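Local coordinates for protein methyltransferase WBDD (Escherichia coli, PDB 4AZS) that couples a methyltransferase and a kinase in one chain and regulates the length of the O antigen in Escherichia coli O9a, at residues 127-133 against 162-166; 156-161 against 193-198. One frame throughout, in Å; residues are numbered along the deposited sequence.

Contact 1. Residues 127-133 against 162-166; sequences IAALEEG and RLADV
Arg162 NH1 is held between two carbonyl oxygens at the C-terminal end of helix 123-129, with Leu130 O at 2.8 Å and Ile127 O at 2.9 Å. In this Rossmann-like methyltransferase fold, a side chain from helix 153-166 thereby ties down the end of an earlier helix, 123-129. Ile127 O lies in the guanidinium plane and also accepts a hydrogen bond from the backbone N-H of Leu130, so it is shared by the helix turn and the arginine. Leu130 O takes a second, weak bond from Arg162 NH2. The arginine reaches this site with CG anti to its own backbone N (chi1 -180°) and a bend at chi3; across the subunit interface, its NE forms a salt bridge with Asp165 of the second subunit. The two carbonyl bonds at its edge fix the orientation of the guanidinium, and Val166 CG1 lies over the centre of one face, 4.0 Å above the plane. On the buried side, Leu130 CD1 packs 3.7 Å from Leu163 CD1 and 3.8 Å from Val166 CG2. Farther along the loop, Val166 O accepts a weak bond from Gly133 N at 3.3 Å, and Glu132 CA approaches the same oxygen at 3.6 Å in a CA-H...O contact.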
ATOM      1  N   ILE A 127      28.409 -27.788   0.851  1.00 26.97           N
ATOM      2  CA  ILE A 127      28.450 -28.130  -0.568  1.00 28.45           C
ATOM      3  C   ILE A 127      29.353 -27.143  -1.313  1.00 29.34           C
ATOM      4  O   ILE A 127      30.163 -27.561  -2.131  1.00 30.14           O
ATOM      5  CB  ILE A 127      27.031 -28.261  -1.198  1.00 27.82           C
ATOM      6  CG1 ILE A 127      26.347 -29.545  -0.703  1.00 28.92           C
ATOM      7  CG2 ILE A 127      27.106 -28.310  -2.689  1.00 28.40           C
ATOM      8  CD1 ILE A 127      24.843 -29.644  -0.960  1.00 28.81           C
ATOM      9  N   ALA A 128      29.259 -25.856  -0.986  1.00 29.56           N
ATOM     10  CA  ALA A 128      30.086 -24.872  -1.632  1.00 31.75           C
ATOM     11  C   ALA A 128      31.532 -25.168  -1.344  1.00 33.50           C
ATOM     12  O   ALA A 128      32.362 -24.938  -2.176  1.00 34.28           O
ATOM     13  CB  ALA A 128      29.718 -23.446  -1.197  1.00 31.36           C
ATOM     14  N   ALA A 129      31.848 -25.707  -0.172  1.00 36.18           N
ATOM     15  CA  ALA A 129      33.244 -25.935   0.194  1.00 35.87           C
ATOM     16  C   ALA A 129      33.827 -27.252  -0.254  1.00 35.90           C
ATOM     17  O   ALA A 129      35.006 -27.465  -0.036  1.00 35.77           O
ATOM     18  CB  ALA A 129      33.397 -25.855   1.702  1.00 38.30           C
ATOM     19  N   LEU A 130      33.006 -28.170  -0.774  1.00 35.24           N
ATOM     20  CA  LEU A 130      33.498 -29.487  -1.152  1.00 33.23           C
ATOM     21  C   LEU A 130      34.549 -29.425  -2.258  1.00 34.56           C
ATOM     22  O   LEU A 130      34.517 -28.555  -3.127  1.00 33.20           O
ATOM     23  CB  LEU A 130      32.356 -30.397  -1.591  1.00 32.06           C
ATOM     24  CG  LEU A 130      31.441 -30.890  -0.461  1.00 30.70           C
ATOM     25  CD1 LEU A 130      30.273 -31.657  -1.055  1.00 29.26           C
ATOM     26  CD2 LEU A 130      32.209 -31.699   0.601  1.00 29.87           C
ATOM     27  N   GLU A 131      35.465 -30.389  -2.236  1.00 32.83           N
ATOM     28  CA  GLU A 131      36.392 -30.541  -3.332  1.00 35.86           C
ATOM     29  C   GLU A 131      36.190 -31.892  -3.966  1.00 32.66           C
ATOM     30  O   GLU A 131      35.959 -32.899  -3.299  1.00 30.82           O
ATOM     31  CB  GLU A 131      37.873 -30.378  -2.877  1.00 38.36           C
ATOM     32  CG  GLU A 131      38.097 -29.151  -2.023  1.00 43.44           C
ATOM     33  CD  GLU A 131      39.427 -29.149  -1.228  1.00 47.61           C
ATOM     34  OE1 GLU A 131      40.329 -29.993  -1.505  1.00 45.15           O
ATOM     35  OE2 GLU A 131      39.555 -28.259  -0.337  1.00 46.47           O
ATOM     36  N   GLU A 132      36.346 -31.916  -5.272  1.00 32.59           N
ATOM     37  CA  GLU A 132      36.160 -33.112  -6.025  1.00 35.05           C
ATOM     38  C   GLU A 132      37.149 -34.189  -5.579  1.00 34.10           C
ATOM     39  O   GLU A 132      38.290 -33.893  -5.398  1.00 34.23           O
ATOM     40  CB  GLU A 132      36.368 -32.788  -7.502  1.00 36.40           C
ATOM     41  CG  GLU A 132      36.307 -34.031  -8.385  1.00 40.88           C
ATOM     42  CD  GLU A 132      35.973 -33.718  -9.839  1.00 46.26           C
ATOM     43  OE1 GLU A 132      35.824 -32.523 -10.214  1.00 48.49           O
ATOM     44  OE2 GLU A 132      35.789 -34.689 -10.582  1.00 45.12           O
ATOM     45  N   GLY A 133      36.705 -35.431  -5.393  1.00 34.90           N
ATOM     46  CA  GLY A 133      37.591 -36.518  -4.926  1.00 32.73           C
ATOM     47  C   GLY A 133      37.646 -36.686  -3.423  1.00 32.73           C
ATOM     48  O   GLY A 133      38.128 -37.682  -2.927  1.00 36.19           O
ATOM     49  N   ARG A 162      26.353 -29.555  -7.974  1.00 26.97           N
ATOM     50  CA  ARG A 162      27.706 -29.485  -7.464  1.00 26.40           C
ATOM     51  C   ARG A 162      27.991 -30.744  -6.669  1.00 26.80           C
ATOM     52  O   ARG A 162      29.038 -31.352  -6.813  1.00 26.85           O
ATOM     53  CB  ARG A 162      28.005 -28.196  -6.679  1.00 28.38           C
ATOM     54  CG  ARG A 162      29.451 -28.164  -6.160  1.00 29.67           C
ATOM     55  CD  ARG A 162      30.030 -26.763  -5.938  1.00 32.23           C
ATOM     56  NE  ARG A 162      31.456 -26.775  -6.286  1.00 32.16           N
ATOM     57  CZ  ARG A 162      32.439 -27.121  -5.440  1.00 34.31           C
ATOM     58  NH1 ARG A 162      32.213 -27.384  -4.157  1.00 33.87           N
ATOM     59  NH2 ARG A 162      33.671 -27.189  -5.875  1.00 35.61           N
ATOM     60  N   LEU A 163      27.037 -31.193  -5.859  1.00 25.45           N
ATOM     61  CA  LEU A 163      27.257 -32.433  -5.116  1.00 25.17           C
ATOM     62  C   LEU A 163      27.604 -33.623  -6.008  1.00 25.67           C
ATOM     63  O   LEU A 163      28.510 -34.403  -5.696  1.00 25.87           O
ATOM     64  CB  LEU A 163      26.030 -32.760  -4.273  1.00 25.13           C
ATOM     65  CG  LEU A 163      26.137 -33.841  -3.193  1.00 24.79           C
ATOM     66  CD1 LEU A 163      27.238 -33.507  -2.200  1.00 24.41           C
ATOM     67  CD2 LEU A 163      24.796 -33.934  -2.490  1.00 24.44           C
ATOM     68  N   ALA A 164      26.845 -33.789  -7.091  1.00 26.13           N
ATOM     69  CA  ALA A 164      27.142 -34.785  -8.080  1.00 26.39           C
ATOM     70  C   ALA A 164      28.480 -34.554  -8.789  1.00 28.10           C
ATOM     71  O   ALA A 164      29.241 -35.497  -9.012  1.00 30.18           O
ATOM     72  CB  ALA A 164      26.015 -34.840  -9.060  1.00 26.77           C
ATOM     73  N   ASP A 165      28.796 -33.303  -9.079  1.00 27.45           N
ATOM     74  CA  ASP A 165      30.073 -32.936  -9.739  1.00 29.64           C
ATOM     75  C   ASP A 165      31.270 -33.384  -8.919  1.00 29.98           C
ATOM     76  O   ASP A 165      32.240 -33.817  -9.504  1.00 27.37           O
ATOM     77  CB  ASP A 165      30.185 -31.423  -9.950  1.00 30.83           C
ATOM     78  CG  ASP A 165      29.304 -30.915 -11.104  1.00 33.76           C
ATOM     79  OD1 ASP A 165      29.024 -31.704 -12.042  1.00 32.13           O
ATOM     80  OD2 ASP A 165      28.934 -29.710 -11.071  1.00 32.36           O
ATOM     81  N   VAL A 166      31.172 -33.311  -7.584  1.00 28.26           N
ATOM     82  CA  VAL A 166      32.321 -33.546  -6.722  1.00 28.28           C
ATOM     83  C   VAL A 166      32.405 -34.941  -6.142  1.00 28.01           C
ATOM     84  O   VAL A 166      33.378 -35.266  -5.462  1.00 28.05           O
ATOM     85  CB  VAL A 166      32.425 -32.524  -5.565  1.00 28.62           C
ATOM     86  CG1 VAL A 166      32.591 -31.142  -6.146  1.00 29.53           C
ATOM     87  CG2 VAL A 166      31.243 -32.620  -4.585  1.00 28.15           C
TER
HETATM   88  O   HOH W   1      33.857 -34.830  -2.772  1.00 27.36           O

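Contact 2. Residues 156-161 against 193-198; sequences VKRLLS and ELIEQC
Two successive bends in the Lys157 side chain (chi3 69°, chi4 63°) curl its aliphatic part over Glu193 O instead of letting it extend outward, and bring the ammonium down on two acceptors of the facing loop. The loop belongs to the long connection between strands 169-173 and 200-207 of the Rossmann-like methyltransferase sheet, and here it packs along helix 153-166. Lys157 NZ donates to Glu193 O at 2.8 Å, from a direction only modestly tilted from the carbonyl plane. Its second bond, from NZ to Gln197 OE1 at 2.9 Å, comes from above the amide plane instead of along a lone pair.

Gln197 is folded as well. With CG between the backbone N and the carbonyl carbon (chi1 76°) and a further bend at chi2, its amide turns back into the gap between helix and loop. There Gln197 NE2 donates an almost straight bond to Leu194 O at 2.8 Å, which fixes the rotation of the amide, and a weak one to Lys157 O at 3.0 Å. The glutamine therefore joins the loop to itself and to the helix, while the type I turn from Ile195 to Cys198 carries it.

Apolar side chains meet beside these bonds, where Val156 CG1 touches Leu194 CD2 at 3.9 Å. Leu160 also touches Phe144 of helix 144-151 and Leu172 of strand 169-173, and its CD1 reaches 3.8 Å from Leu194 CB.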
ATOM      1  N   VAL A 156      18.549 -25.130  -5.095  1.00 31.04           N
ATOM      2  CA  VAL A 156      18.715 -26.538  -4.745  1.00 29.56           C
ATOM      3  C   VAL A 156      19.235 -27.362  -5.941  1.00 28.93           C
ATOM      4  O   VAL A 156      20.094 -28.240  -5.752  1.00 26.51           O
ATOM      5  CB  VAL A 156      17.440 -27.142  -4.175  1.00 30.96           C
ATOM      6  CG1 VAL A 156      17.545 -28.666  -4.098  1.00 32.10           C
ATOM      7  CG2 VAL A 156      17.160 -26.583  -2.795  1.00 32.68           C
ATOM      8  N   LYS A 157      18.750 -27.095  -7.153  1.00 29.44           N
ATOM      9  CA  LYS A 157      19.265 -27.803  -8.360  1.00 30.69           C
ATOM     10  C   LYS A 157      20.761 -27.577  -8.490  1.00 31.41           C
ATOM     11  O   LYS A 157      21.514 -28.502  -8.805  1.00 29.48           O
ATOM     12  CB  LYS A 157      18.583 -27.317  -9.672  1.00 30.54           C
ATOM     13  CG  LYS A 157      17.140 -27.793  -9.837  1.00 32.60           C
ATOM     14  CD  LYS A 157      16.378 -27.125 -11.000  1.00 34.86           C
ATOM     15  CE  LYS A 157      16.867 -27.506 -12.402  1.00 39.52           C
ATOM     16  NZ  LYS A 157      16.698 -28.978 -12.702  1.00 46.95           N
ATOM     17  N   ARG A 158      21.195 -26.337  -8.294  1.00 30.23           N
ATOM     18  CA  ARG A 158      22.635 -26.042  -8.396  1.00 32.10           C
ATOM     19  C   ARG A 158      23.463 -26.684  -7.302  1.00 29.28           C
ATOM     20  O   ARG A 158      24.572 -27.168  -7.562  1.00 28.27           O
ATOM     21  CB  ARG A 158      22.893 -24.531  -8.462  1.00 33.49           C
ATOM     22  CG  ARG A 158      22.447 -23.981  -9.814  1.00 36.61           C
ATOM     23  CD  ARG A 158      22.707 -22.480  -9.957  1.00 44.01           C
ATOM     24  NE  ARG A 158      22.112 -21.970 -11.199  1.00 48.96           N
ATOM     25  CZ  ARG A 158      20.979 -21.273 -11.291  1.00 50.26           C
ATOM     26  NH1 ARG A 158      20.269 -20.915 -10.214  1.00 50.97           N
ATOM     27  NH2 ARG A 158      20.580 -20.896 -12.490  1.00 54.02           N
ATOM     28  N   LEU A 159      22.920 -26.734  -6.096  1.00 28.11           N
ATOM     29  CA  LEU A 159      23.621 -27.427  -5.008  1.00 27.93           C
ATOM     30  C   LEU A 159      23.780 -28.908  -5.339  1.00 26.57           C
ATOM     31  O   LEU A 159      24.854 -29.481  -5.167  1.00 23.67           O
ATOM     32  CB  LEU A 159      22.860 -27.269  -3.682  1.00 27.40           C
ATOM     33  CG  LEU A 159      22.772 -25.854  -3.133  1.00 28.54           C
ATOM     34  CD1 LEU A 159      21.980 -25.862  -1.844  1.00 30.22           C
ATOM     35  CD2 LEU A 159      24.188 -25.352  -2.847  1.00 30.48           C
ATOM     36  N   LEU A 160      22.702 -29.525  -5.814  1.00 26.52           N
ATOM     37  CA  LEU A 160      22.703 -30.971  -6.146  1.00 26.68           C
ATOM     38  C   LEU A 160      23.604 -31.270  -7.346  1.00 26.74           C
ATOM     39  O   LEU A 160      24.278 -32.289  -7.378  1.00 24.60           O
ATOM     40  CB  LEU A 160      21.277 -31.499  -6.374  1.00 27.19           C
ATOM     41  CG  LEU A 160      20.406 -31.533  -5.119  1.00 28.91           C
ATOM     42  CD1 LEU A 160      19.004 -31.961  -5.464  1.00 28.90           C
ATOM     43  CD2 LEU A 160      20.997 -32.452  -4.061  1.00 30.51           C
ATOM     44  N   SER A 161      23.640 -30.376  -8.317  1.00 26.95           N
ATOM     45  CA  SER A 161      24.609 -30.503  -9.399  1.00 27.76           C
ATOM     46  C   SER A 161      26.034 -30.482  -8.882  1.00 26.51           C
ATOM     47  O   SER A 161      26.845 -31.257  -9.335  1.00 24.77           O
ATOM     48  CB  SER A 161      24.510 -29.349 -10.389  1.00 29.65           C
ATOM     49  OG  SER A 161      23.275 -29.474 -11.106  1.00 36.16           O
ATOM     50  N   GLU A 193      12.610 -32.976 -10.879  1.00 29.61           N
ATOM     51  CA  GLU A 193      13.069 -31.629 -11.269  1.00 32.14           C
ATOM     52  C   GLU A 193      14.288 -31.144 -10.497  1.00 29.86           C
ATOM     53  O   GLU A 193      14.979 -30.215 -10.932  1.00 28.55           O
ATOM     54  CB  GLU A 193      11.981 -30.612 -11.048  1.00 33.83           C
ATOM     55  CG  GLU A 193      10.845 -30.727 -12.043  1.00 42.37           C
ATOM     56  CD  GLU A 193       9.679 -29.818 -11.647  1.00 46.27           C
ATOM     57  OE1 GLU A 193       9.917 -28.612 -11.342  1.00 48.86           O
ATOM     58  OE2 GLU A 193       8.541 -30.327 -11.594  1.00 46.79           O
ATOM     59  N   LEU A 194      14.545 -31.721  -9.330  1.00 27.35           N
ATOM     60  CA  LEU A 194      15.718 -31.308  -8.589  1.00 26.57           C
ATOM     61  C   LEU A 194      16.982 -32.001  -9.121  1.00 27.61           C
ATOM     62  O   LEU A 194      18.103 -31.615  -8.735  1.00 27.24           O
ATOM     63  CB  LEU A 194      15.552 -31.670  -7.100  1.00 27.81           C
ATOM     64  CG  LEU A 194      14.366 -31.051  -6.360  1.00 28.49           C
ATOM     65  CD1 LEU A 194      14.262 -31.541  -4.918  1.00 29.60           C
ATOM     66  CD2 LEU A 194      14.518 -29.549  -6.401  1.00 30.60           C
ATOM     67  N   ILE A 195      16.823 -33.070  -9.915  1.00 25.95           N
ATOM     68  CA  ILE A 195      17.980 -33.893 -10.294  1.00 27.76           C
ATOM     69  C   ILE A 195      18.197 -34.150 -11.772  1.00 27.63           C
ATOM     70  O   ILE A 195      19.206 -34.682 -12.130  1.00 26.89           O
ATOM     71  CB  ILE A 195      17.979 -35.273  -9.578  1.00 28.39           C
ATOM     72  CG1 ILE A 195      16.687 -36.012  -9.793  1.00 30.29           C
ATOM     73  CG2 ILE A 195      18.261 -35.107  -8.085  1.00 29.52           C
ATOM     74  CD1 ILE A 195      16.735 -37.442  -9.329  1.00 32.23           C
ATOM     75  N   GLU A 196      17.224 -33.817 -12.612  1.00 29.83           N
ATOM     76  CA  GLU A 196      17.237 -34.199 -14.004  1.00 33.77           C
ATOM     77  C   GLU A 196      18.338 -33.429 -14.775  1.00 33.23           C
ATOM     78  O   GLU A 196      18.750 -33.865 -15.812  1.00 33.26           O
ATOM     79  CB  GLU A 196      15.864 -33.961 -14.629  1.00 36.27           C
ATOM     80  CG  GLU A 196      15.573 -32.502 -14.914  1.00 41.28           C
ATOM     81  CD  GLU A 196      14.091 -32.241 -15.177  1.00 49.67           C
ATOM     82  OE1 GLU A 196      13.313 -33.224 -15.236  1.00 57.69           O
ATOM     83  OE2 GLU A 196      13.700 -31.050 -15.308  1.00 57.54           O
ATOM     84  N   GLN A 197      18.836 -32.328 -14.222  1.00 33.13           N
ATOM     85  CA  GLN A 197      20.051 -31.689 -14.747  1.00 33.88           C
ATOM     86  C   GLN A 197      21.298 -32.538 -14.523  1.00 33.02           C
ATOM     87  O   GLN A 197      22.292 -32.322 -15.215  1.00 32.98           O
ATOM     88  CB  GLN A 197      20.290 -30.289 -14.145  1.00 33.51           C
ATOM     89  CG  GLN A 197      20.830 -30.261 -12.712  1.00 32.10           C
ATOM     90  CD  GLN A 197      19.810 -30.729 -11.671  1.00 32.88           C
ATOM     91  OE1 GLN A 197      18.668 -31.065 -12.035  1.00 32.21           O
ATOM     92  NE2 GLN A 197      20.198 -30.747 -10.379  1.00 28.76           N
ATOM     93  N   CYS A 198      21.266 -33.491 -13.585  1.00 29.50           N
ATOM     94  CA  CYS A 198      22.400 -34.405 -13.404  1.00 28.86           C
ATOM     95  C   CYS A 198      22.396 -35.464 -14.494  1.00 30.91           C
ATOM     96  O   CYS A 198      21.372 -35.731 -15.108  1.00 32.69           O
ATOM     97  CB  CYS A 198      22.348 -35.026 -12.040  1.00 30.74           C
ATOM     98  SG  CYS A 198      22.551 -33.793 -10.706  1.00 29.99           S
TER

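In the fold
Helix 153-166 is common to both contacts: contact 2 uses its middle and contact 1 its C-terminal end, with the two centres about 13 Å apart. Their segments alternate along the chain, in the order 127-133, 156-161, 162-166, 193-198, so this one helix is fastened to a preceding helix-loop and to a following loop within the methyltransferase domain. The contacts also meet directly, as Ile127 CG2 lies 3.5 Å from Leu159 O, and Ala164 CB lies 4.0 Å from Cys198 SG. Both reach the second subunit, so the helix that joins the two contacts also takes part in the pairing of subunits.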